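Local structure of Emp46p (Saccharomyces cerevisiae, 2A6V) at residues A[41-46]-A[207-212]; A[52-57]-A[197-202]; A[73-78]-A[153-158]. The protein acts as a calcium-independent cargo receptor of the legume-like lectin family, involved in glycoprotein secretion, its carbohydrate recognition domain here holding potassium. One frame throughout, in Å; residues are numbered along the deposited sequence.

Interaction 1: residues A[41-46]-A[207-212]; sequences RFVLTP and KESFEI
Arg-41 and Glu-211 meet across two neighbouring antiparallel strands, and their salt bridge shows how one carboxylate can serve several donors. Arg-41 NE lies 2.9 Å from Glu-211 OE1 in a fairly straight bond. It arrives in the guanidinium's own plane but from above the carboxylate, the two planes being turned 61° apart. A bend at chi2 (-59°) folds the arginine chain back over the strand, where Val-43 CG2 lies against one face of its guanidinium. The second bond, NH2 to OE2, is weak; water 1 donates to OE2 and, weakly, accepts from NH2. Ser-209 OG reaches OE2 at 2.7 Å on the anti lone pair, while Arg-73, from the adjoining strand 66-75, takes OE1 as well. Two arginines around one buried carboxylate would probably keep it ionised.

Backbone donors are met in turn: Phe-42 and Ile-212 exchange a pair of bonds, and Leu-44 N gives to Phe-210 O at 2.8 Å. Past the strand end, a side chain replaces the backbone. Thr-45 OG1, set between backbone N and carbonyl carbon, accepts from Phe-210 N at 3.1 Å, almost straight, and donates to Glu-208 O at 2.9 Å. Water 2 ties Thr-45 O to both the carbonyl and the ammonium of Lys-207.

On the other face, Leu-44 CD1 packs obliquely against Ile-212 CG1 at 3.8 Å, toward Leu-54 of the opposing sheet. The charged network is a feature of this protein; antiparallel pairing with an apolar inward face is typical of the legume-lectin beta sandwich.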
loop_
_atom_site.group_PDB
_atom_site.type_symbol
_atom_site.label_atom_id
_atom_site.label_comp_id
_atom_site.label_asym_id
_atom_site.label_seq_id
_atom_site.Cartn_x
_atom_site.Cartn_y
_atom_site.Cartn_z
ATOM N N ARG A 41 6.095 -9.640 -12.287
ATOM C CA ARG A 41 5.539 -8.666 -11.333
ATOM C C ARG A 41 4.070 -8.431 -11.573
ATOM O O ARG A 41 3.518 -8.768 -12.645
ATOM C CB ARG A 41 6.341 -7.357 -11.339
ATOM C CG ARG A 41 5.950 -6.282 -12.317
ATOM C CD ARG A 41 5.993 -6.674 -13.764
ATOM N NE ARG A 41 5.799 -5.562 -14.698
ATOM C CZ ARG A 41 5.732 -5.695 -16.001
ATOM N NH1 ARG A 41 5.741 -6.898 -16.558
ATOM N NH2 ARG A 41 5.617 -4.621 -16.761
ATOM N N PHE A 42 3.394 -7.917 -10.553
ATOM C CA PHE A 42 2.006 -7.551 -10.703
ATOM C C PHE A 42 1.875 -6.165 -11.305
ATOM O O PHE A 42 2.555 -5.242 -10.894
ATOM C CB PHE A 42 1.281 -7.566 -9.366
ATOM C CG PHE A 42 0.913 -8.933 -8.864
ATOM C CD1 PHE A 42 -0.019 -9.710 -9.532
ATOM C CD2 PHE A 42 1.479 -9.438 -7.703
ATOM C CE1 PHE A 42 -0.365 -10.985 -9.030
ATOM C CE2 PHE A 42 1.114 -10.689 -7.193
ATOM C CZ PHE A 42 0.207 -11.446 -7.854
ATOM N N VAL A 43 1.032 -6.040 -12.308
ATOM C CA VAL A 43 0.677 -4.762 -12.876
ATOM C C VAL A 43 -0.746 -4.487 -12.375
ATOM O O VAL A 43 -1.707 -5.177 -12.766
ATOM C CB VAL A 43 0.740 -4.768 -14.410
ATOM C CG1 VAL A 43 0.316 -3.400 -14.961
ATOM C CG2 VAL A 43 2.146 -5.156 -14.885
ATOM N N LEU A 44 -0.875 -3.523 -11.473
ATOM C CA LEU A 44 -2.163 -3.192 -10.879
ATOM C C LEU A 44 -3.068 -2.529 -11.887
ATOM O O LEU A 44 -4.274 -2.784 -11.871
ATOM C CB LEU A 44 -1.968 -2.263 -9.666
ATOM C CG LEU A 44 -1.259 -2.856 -8.450
ATOM C CD1 LEU A 44 -0.852 -1.747 -7.482
ATOM C CD2 LEU A 44 -2.133 -3.863 -7.722
ATOM N N THR A 45 -2.504 -1.703 -12.777
ATOM C CA THR A 45 -3.285 -0.882 -13.708
ATOM C C THR A 45 -2.793 -1.018 -15.153
ATOM O O THR A 45 -2.196 -0.082 -15.706
ATOM C CB THR A 45 -3.246 0.593 -13.286
ATOM O OG1 THR A 45 -1.895 1.057 -13.178
ATOM C CG2 THR A 45 -3.838 0.769 -11.907
ATOM N N PRO A 46 -3.018 -2.187 -15.749
ATOM C CA PRO A 46 -2.446 -2.499 -17.065
ATOM C C PRO A 46 -3.054 -1.809 -18.282
ATOM O O PRO A 46 -2.460 -1.853 -19.366
ATOM C CB PRO A 46 -2.672 -4.004 -17.182
ATOM C CG PRO A 46 -3.854 -4.290 -16.335
ATOM C CD PRO A 46 -3.741 -3.330 -15.180
ATOM N N LYS A 207 -2.383 5.851 -18.951
ATOM C CA LYS A 207 -1.923 4.468 -18.816
ATOM C C LYS A 207 -0.710 4.305 -17.906
ATOM O O LYS A 207 0.097 3.404 -18.097
ATOM C CB LYS A 207 -1.646 3.847 -20.196
ATOM C CG LYS A 207 -2.259 2.464 -20.385
ATOM C CD LYS A 207 -1.752 1.783 -21.670
ATOM C CE LYS A 207 -1.357 0.326 -21.456
ATOM N NZ LYS A 207 -0.256 0.103 -20.454
ATOM N N GLU A 208 -0.604 5.155 -16.884
ATOM C CA GLU A 208 0.402 4.951 -15.841
ATOM C C GLU A 208 0.351 3.505 -15.341
ATOM O O GLU A 208 -0.717 2.977 -15.031
ATOM C CB GLU A 208 0.173 5.908 -14.656
ATOM C CG GLU A 208 1.336 5.948 -13.686
ATOM C CD GLU A 208 1.331 7.163 -12.742
ATOM O OE1 GLU A 208 0.375 7.977 -12.727
ATOM O OE2 GLU A 208 2.322 7.306 -12.010
ATOM N N SER A 209 1.504 2.854 -15.265
ATOM C CA SER A 209 1.557 1.453 -14.878
ATOM C C SER A 209 2.068 1.332 -13.450
ATOM O O SER A 209 3.278 1.391 -13.201
ATOM C CB SER A 209 2.432 0.650 -15.847
ATOM O OG SER A 209 2.318 -0.737 -15.542
ATOM N N PHE A 210 1.146 1.163 -12.518
ATOM C CA PHE A 210 1.496 0.934 -11.122
ATOM C C PHE A 210 1.722 -0.542 -10.909
ATOM O O PHE A 210 0.849 -1.353 -11.206
ATOM C CB PHE A 210 0.388 1.444 -10.196
ATOM C CG PHE A 210 0.223 2.944 -10.221
ATOM C CD1 PHE A 210 1.164 3.761 -9.610
ATOM C CD2 PHE A 210 -0.853 3.530 -10.858
ATOM C CE1 PHE A 210 1.015 5.132 -9.593
ATOM C CE2 PHE A 210 -0.993 4.925 -10.860
ATOM C CZ PHE A 210 -0.044 5.706 -10.216
ATOM N N GLU A 211 2.888 -0.883 -10.383
ATOM C CA GLU A 211 3.364 -2.273 -10.344
ATOM C C GLU A 211 3.890 -2.651 -8.980
ATOM O O GLU A 211 4.525 -1.835 -8.312
ATOM C CB GLU A 211 4.439 -2.496 -11.388
ATOM C CG GLU A 211 4.040 -1.980 -12.757
ATOM C CD GLU A 211 5.013 -2.289 -13.868
ATOM O OE1 GLU A 211 6.066 -2.902 -13.597
ATOM O OE2 GLU A 211 4.718 -1.933 -15.021
ATOM N N ILE A 212 3.646 -3.900 -8.572
ATOM C CA ILE A 212 4.155 -4.462 -7.323
ATOM C C ILE A 212 5.140 -5.592 -7.672
ATOM O O ILE A 212 4.753 -6.585 -8.308
ATOM C CB ILE A 212 3.007 -4.988 -6.436
ATOM C CG1 ILE A 212 2.008 -3.861 -6.102
ATOM C CG2 ILE A 212 3.543 -5.614 -5.191
ATOM C CD1 ILE A 212 2.560 -2.724 -5.247
HETATM O O HOH W 1 6.359 -1.828 -17.053
HETATM O O HOH W 2 -0.620 0.742 -17.888
#

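Interaction 2: residues A[52-57]-A[197-202]; sequences GSLWLK and IGTSAI
Trp-55 lays one face of its indole over the CA of Gly-198. That carbon sits toward the rim of the ring system, 4.0 Å from the centroid of the six-membered ring of Trp-55: a CH-pi contact. With CG anti to the carbonyl carbon (chi1 -74°), the ring leans over the neighbouring strand, bringing CE3 to 3.5 Å from Ile-197 O. The glycine's CA, bearing no side chain, is what the ring rests on.

Beneath the ring runs a regular antiparallel pairing. Gly-52 with Ala-201 and Leu-54 with Thr-199 are hydrogen-bonded pairs, each exchanging two bonds; Leu-54 N to Thr-199 O, at 2.9 Å, is representative. Leu-56 N adds a bond to Ile-197 O at 3.0 Å, and water 3 extends the pairing by linking Leu-56 O to Ile-197 N. Between the hydrogen-bonded pairs, Ser-53 and Ser-200 bring their CB atoms to 3.8 Å on the face that carries Trp-55. On the other face Leu-56 CD1 lies alongside Ile-197, 4.0 Å from its CB, and Thr-199 CG2 touches Leu-54 CB.

Further out, Arg-196 makes a cation-pi contact with Trp-55, whose ring also meets that of Trp-88. Ser-200 OG is held by Phe-101 O and Trp-88 NE1, and Thr-199 OG1 by Ala-86 O. Strands 29-33 and 84-90 hydrogen-bond along the outer sides of the pair, while Ile-212 and Met-215 from the opposite sheet pack against Thr-199 and Ile-197. Such a pairing, with one face turned to the sandwich interior, belongs to the concanavalin-like beta sandwich of legume-type lectins.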
loop_
_atom_site.group_PDB
_atom_site.type_symbol
_atom_site.label_atom_id
_atom_site.label_comp_id
_atom_site.label_asym_id
_atom_site.label_seq_id
_atom_site.Cartn_x
_atom_site.Cartn_y
_atom_site.Cartn_z
ATOM N N GLY A 52 -6.744 -1.794 -9.847
ATOM C CA GLY A 52 -6.349 -3.119 -9.402
ATOM C C GLY A 52 -5.899 -3.102 -7.968
ATOM O O GLY A 52 -5.504 -2.048 -7.465
ATOM N N SER A 53 -5.945 -4.257 -7.323
ATOM C CA SER A 53 -5.603 -4.377 -5.905
ATOM C C SER A 53 -5.092 -5.748 -5.551
ATOM O O SER A 53 -5.380 -6.730 -6.247
ATOM C CB SER A 53 -6.802 -4.040 -5.005
ATOM O OG SER A 53 -7.936 -4.850 -5.297
ATOM N N LEU A 54 -4.303 -5.804 -4.493
ATOM C CA LEU A 54 -3.812 -7.033 -3.893
ATOM C C LEU A 54 -4.090 -6.923 -2.420
ATOM O O LEU A 54 -3.589 -6.023 -1.771
ATOM C CB LEU A 54 -2.318 -7.232 -4.126
ATOM C CG LEU A 54 -1.926 -7.397 -5.585
ATOM C CD1 LEU A 54 -0.452 -7.183 -5.748
ATOM C CD2 LEU A 54 -2.327 -8.770 -6.091
ATOM N N TRP A 55 -4.874 -7.841 -1.891
ATOM C CA TRP A 55 -5.171 -7.861 -0.463
ATOM C C TRP A 55 -4.835 -9.220 0.134
ATOM O O TRP A 55 -5.150 -10.262 -0.441
ATOM C CB TRP A 55 -6.654 -7.563 -0.218
ATOM C CG TRP A 55 -7.062 -6.139 -0.412
ATOM C CD1 TRP A 55 -7.623 -5.589 -1.518
ATOM C CD2 TRP A 55 -6.971 -5.099 0.560
ATOM N NE1 TRP A 55 -7.888 -4.261 -1.294
ATOM C CE2 TRP A 55 -7.498 -3.936 -0.021
ATOM C CE3 TRP A 55 -6.519 -5.042 1.886
ATOM C CZ2 TRP A 55 -7.551 -2.726 0.655
ATOM C CZ3 TRP A 55 -6.575 -3.821 2.561
ATOM C CH2 TRP A 55 -7.103 -2.695 1.942
ATOM N N LEU A 56 -4.178 -9.232 1.283
ATOM C CA LEU A 56 -4.022 -10.485 2.029
ATOM C C LEU A 56 -5.369 -10.925 2.582
ATOM O O LEU A 56 -6.114 -10.127 3.150
ATOM C CB LEU A 56 -3.020 -10.335 3.173
ATOM C CG LEU A 56 -1.584 -10.577 2.771
ATOM C CD1 LEU A 56 -0.657 -9.862 3.723
ATOM C CD2 LEU A 56 -1.265 -12.089 2.735
ATOM N N LYS A 57 -5.698 -12.197 2.392
ATOM C CA LYS A 57 -6.949 -12.763 2.906
ATOM C C LYS A 57 -6.968 -12.834 4.454
ATOM O O LYS A 57 -7.910 -12.340 5.064
ATOM C CB LYS A 57 -7.228 -14.140 2.291
ATOM C CG LYS A 57 -7.574 -14.141 0.801
ATOM C CD LYS A 57 -7.801 -15.580 0.279
ATOM C CE LYS A 57 -7.862 -15.610 -1.240
ATOM N NZ LYS A 57 -7.868 -17.030 -1.773
ATOM N N ILE A 197 -4.173 -6.092 5.272
ATOM C CA ILE A 197 -3.019 -5.503 4.596
ATOM C C ILE A 197 -3.195 -5.596 3.114
ATOM O O ILE A 197 -3.486 -6.674 2.586
ATOM C CB ILE A 197 -1.736 -6.273 5.015
ATOM C CG1 ILE A 197 -1.497 -6.159 6.523
ATOM C CG2 ILE A 197 -0.541 -5.833 4.205
ATOM C CD1 ILE A 197 -0.626 -7.224 7.049
ATOM N N GLY A 198 -3.017 -4.487 2.398
ATOM C CA GLY A 198 -3.103 -4.539 0.954
ATOM C C GLY A 198 -2.569 -3.309 0.254
ATOM O O GLY A 198 -2.036 -2.382 0.879
ATOM N N THR A 199 -2.712 -3.312 -1.057
ATOM C CA THR A 199 -2.337 -2.202 -1.915
ATOM C C THR A 199 -3.344 -2.105 -3.047
ATOM O O THR A 199 -3.965 -3.106 -3.447
ATOM C CB THR A 199 -0.895 -2.412 -2.457
ATOM O OG1 THR A 199 -0.512 -1.285 -3.236
ATOM C CG2 THR A 199 -0.793 -3.637 -3.386
ATOM N N SER A 200 -3.512 -0.909 -3.578
ATOM C CA SER A 200 -4.362 -0.690 -4.723
ATOM C C SER A 200 -3.916 0.494 -5.524
ATOM O O SER A 200 -3.193 1.348 -5.020
ATOM C CB SER A 200 -5.802 -0.492 -4.281
ATOM O OG SER A 200 -5.928 0.730 -3.564
ATOM N N ALA A 201 -4.355 0.577 -6.762
ATOM C CA ALA A 201 -4.042 1.726 -7.580
ATOM C C ALA A 201 -5.109 1.946 -8.608
ATOM O O ALA A 201 -5.890 1.049 -8.907
ATOM C CB ALA A 201 -2.697 1.557 -8.252
ATOM N N ILE A 202 -5.147 3.156 -9.136
ATOM C CA ILE A 202 -5.988 3.507 -10.261
ATOM C C ILE A 202 -5.199 4.488 -11.133
ATOM O O ILE A 202 -4.448 5.316 -10.629
ATOM C CB ILE A 202 -7.326 4.118 -9.767
ATOM C CG1 ILE A 202 -8.290 4.322 -10.938
ATOM C CG2 ILE A 202 -7.110 5.434 -8.999
ATOM C CD1 ILE A 202 -9.647 4.855 -10.485
HETATM O O HOH W 3 -5.055 -8.922 5.395
#

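Interaction 3: residues A[73-78]-A[153-158]; sequences RSFGFR and DSMVPS
Ser-74 O receives the backbone N of Ser-154 in an almost straight hydrogen bond, 2.9 Å long at 174°, which joins the end of strand 66-75 to a loop without regular structure. Two further direct hydrogen bonds use side chains. The carboxylate oxygen Asp-153 OD1 accepts Gly-76 N at 3.0 Å from above the carboxylate plane. Arg-73, extended from CG to NE, presents its guanidinium edge to the loop: NH1 lies 2.9 Å from Met-155 O, on a lone pair and in the carbonyl plane. Its NE turns instead to Glu-211 of the neighbouring strand 209-218. Ser-154 OG donates to Val-156 O at 2.7 Å, a bond internal to the loop.

Water makes a second set of links. Water 4 accepts from Phe-77 N and Asp-153 N and donates to Ser-74 OG, a hydroxyl also bonded to Glu-208. Water 5 joins Arg-78 NE, at 2.9 Å, to Asp-153 O; the guanidinium's NH1 forms a salt bridge with Glu-123.

Carbon packing is lighter. The one apolar contact is that of the Phe-75 ring, its CG anti to the backbone N (chi1 179°), which runs side by side with Met-155 and brings CE1 to 3.6 Å from Met-155 CG. Arg-73 CB rests near Pro-157 CA at 3.9 Å, and the CB atoms of Arg-78 and Asp-153 meet at 4.0 Å.

Backbone carbonyls and amides thus do much of the bonding, with two waters adding bridges between the segments. The chemistry implies a hydrated surface seam whose loop is held at several separate points.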
loop_
_atom_site.group_PDB
_atom_site.type_symbol
_atom_site.label_atom_id
_atom_site.label_comp_id
_atom_site.label_asym_id
_atom_site.label_seq_id
_atom_site.Cartn_x
_atom_site.Cartn_y
_atom_site.Cartn_z
ATOM N N ARG A 73 6.816 0.087 -8.397
ATOM C CA ARG A 73 7.195 1.179 -9.264
ATOM C C ARG A 73 5.998 1.713 -10.036
ATOM O O ARG A 73 4.965 1.060 -10.144
ATOM C CB ARG A 73 8.304 0.767 -10.231
ATOM C CG ARG A 73 7.879 -0.293 -11.228
ATOM C CD ARG A 73 9.049 -0.805 -12.036
ATOM N NE ARG A 73 8.594 -1.859 -12.929
ATOM C CZ ARG A 73 9.384 -2.676 -13.597
ATOM N NH1 ARG A 73 10.695 -2.552 -13.564
ATOM N NH2 ARG A 73 8.834 -3.614 -14.353
ATOM N N SER A 74 6.162 2.898 -10.591
ATOM C CA SER A 74 5.241 3.440 -11.561
ATOM C C SER A 74 6.043 3.656 -12.821
ATOM O O SER A 74 7.045 4.339 -12.796
ATOM C CB SER A 74 4.679 4.785 -11.122
ATOM O OG SER A 74 3.936 5.348 -12.199
ATOM N N PHE A 75 5.597 3.054 -13.912
ATOM C CA PHE A 75 6.298 3.107 -15.183
ATOM C C PHE A 75 5.405 3.588 -16.318
ATOM O O PHE A 75 4.205 3.279 -16.382
ATOM C CB PHE A 75 6.844 1.719 -15.528
ATOM C CG PHE A 75 7.559 1.677 -16.836
ATOM C CD1 PHE A 75 8.802 2.261 -16.970
ATOM C CD2 PHE A 75 6.975 1.069 -17.944
ATOM C CE1 PHE A 75 9.463 2.245 -18.212
ATOM C CE2 PHE A 75 7.635 1.039 -19.173
ATOM C CZ PHE A 75 8.874 1.631 -19.300
ATOM N N GLY A 76 5.991 4.339 -17.235
ATOM C CA GLY A 76 5.345 4.639 -18.495
ATOM C C GLY A 76 4.694 5.993 -18.667
ATOM O O GLY A 76 4.335 6.371 -19.789
ATOM N N PHE A 77 4.512 6.722 -17.571
ATOM C CA PHE A 77 3.860 8.006 -17.633
ATOM C C PHE A 77 4.376 8.976 -16.596
ATOM O O PHE A 77 4.390 8.675 -15.407
ATOM C CB PHE A 77 2.346 7.892 -17.445
ATOM C CG PHE A 77 1.652 9.224 -17.467
ATOM C CD1 PHE A 77 1.615 9.979 -18.640
ATOM C CD2 PHE A 77 1.071 9.754 -16.317
ATOM C CE1 PHE A 77 0.998 11.212 -18.672
ATOM C CE2 PHE A 77 0.451 10.990 -16.358
ATOM C CZ PHE A 77 0.422 11.719 -17.529
ATOM N N ARG A 78 4.762 10.163 -17.055
ATOM C CA ARG A 78 5.075 11.271 -16.163
ATOM C C ARG A 78 4.277 12.455 -16.651
ATOM O O ARG A 78 4.368 12.834 -17.813
ATOM C CB ARG A 78 6.569 11.585 -16.180
ATOM C CG ARG A 78 6.928 12.857 -15.427
ATOM C CD ARG A 78 8.411 13.009 -15.090
ATOM N NE ARG A 78 8.826 12.105 -14.021
ATOM C CZ ARG A 78 8.587 12.303 -12.729
ATOM N NH1 ARG A 78 7.927 13.376 -12.330
ATOM N NH2 ARG A 78 8.985 11.427 -11.833
ATOM N N ASP A 153 7.282 7.212 -13.619
ATOM C CA ASP A 153 8.044 6.808 -14.802
ATOM C C ASP A 153 9.491 6.403 -14.462
ATOM O O ASP A 153 10.474 7.014 -14.899
ATOM C CB ASP A 153 7.961 7.872 -15.892
ATOM C CG ASP A 153 8.415 7.356 -17.241
ATOM O OD1 ASP A 153 8.399 6.122 -17.457
ATOM O OD2 ASP A 153 8.822 8.121 -18.130
ATOM N N SER A 154 9.573 5.339 -13.682
ATOM C CA SER A 154 10.841 4.717 -13.266
ATOM C C SER A 154 10.781 3.227 -13.485
ATOM O O SER A 154 9.878 2.571 -12.989
ATOM C CB SER A 154 11.103 4.987 -11.790
ATOM O OG SER A 154 12.378 4.488 -11.423
ATOM N N MET A 155 11.732 2.690 -14.244
ATOM C CA MET A 155 11.970 1.249 -14.266
ATOM C C MET A 155 12.540 0.778 -12.937
ATOM O O MET A 155 12.324 -0.353 -12.500
ATOM C CB MET A 155 12.970 0.880 -15.377
ATOM C CG MET A 155 12.553 1.226 -16.783
ATOM S SD MET A 155 13.906 0.827 -17.926
ATOM C CE MET A 155 15.060 2.140 -17.634
ATOM N N VAL A 156 13.319 1.648 -12.292
ATOM C CA VAL A 156 13.972 1.286 -11.057
ATOM C C VAL A 156 12.930 1.330 -9.945
ATOM O O VAL A 156 12.340 2.384 -9.687
ATOM C CB VAL A 156 15.081 2.275 -10.694
ATOM C CG1 VAL A 156 15.663 1.931 -9.353
ATOM C CG2 VAL A 156 16.133 2.277 -11.783
ATOM N N PRO A 157 12.681 0.216 -9.283
ATOM C CA PRO A 157 11.653 0.223 -8.244
ATOM C C PRO A 157 12.132 0.898 -6.970
ATOM O O PRO A 157 13.336 1.137 -6.744
ATOM C CB PRO A 157 11.407 -1.261 -7.966
ATOM C CG PRO A 157 12.659 -1.912 -8.336
ATOM C CD PRO A 157 13.288 -1.122 -9.442
ATOM N N SER A 158 11.153 1.153 -6.119
ATOM C CA SER A 158 11.379 1.682 -4.790
ATOM C C SER A 158 10.805 0.757 -3.748
ATOM O O SER A 158 9.924 -0.063 -4.061
ATOM C CB SER A 158 10.727 3.046 -4.674
ATOM O OG SER A 158 11.460 4.005 -5.428
HETATM O O HOH W 4 4.802 6.082 -14.609
HETATM O O HOH W 5 10.733 10.000 -14.458
#

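Overall arrangement
All three contacts lie in one beta sandwich. Interactions 1 and 3 share a sheet and touch through its neighbouring strands 209-218 and 66-75, their centres about 10 Å apart. Interaction 2 occupies the facing sheet, about 12 Å from interaction 1 between centres, and the two touch through Phe-42 on Leu-54 and Phe-210 on Ala-201. Interactions 2 and 3 do not touch, their centres being about 18 Å apart. Along the chain, 41-46, 52-57 and 73-78 come first, and their partners return in reverse order: 153-158, 197-202, 207-212. Early and late strands thus pair in both sheets, building the lectin domain from distant sequence.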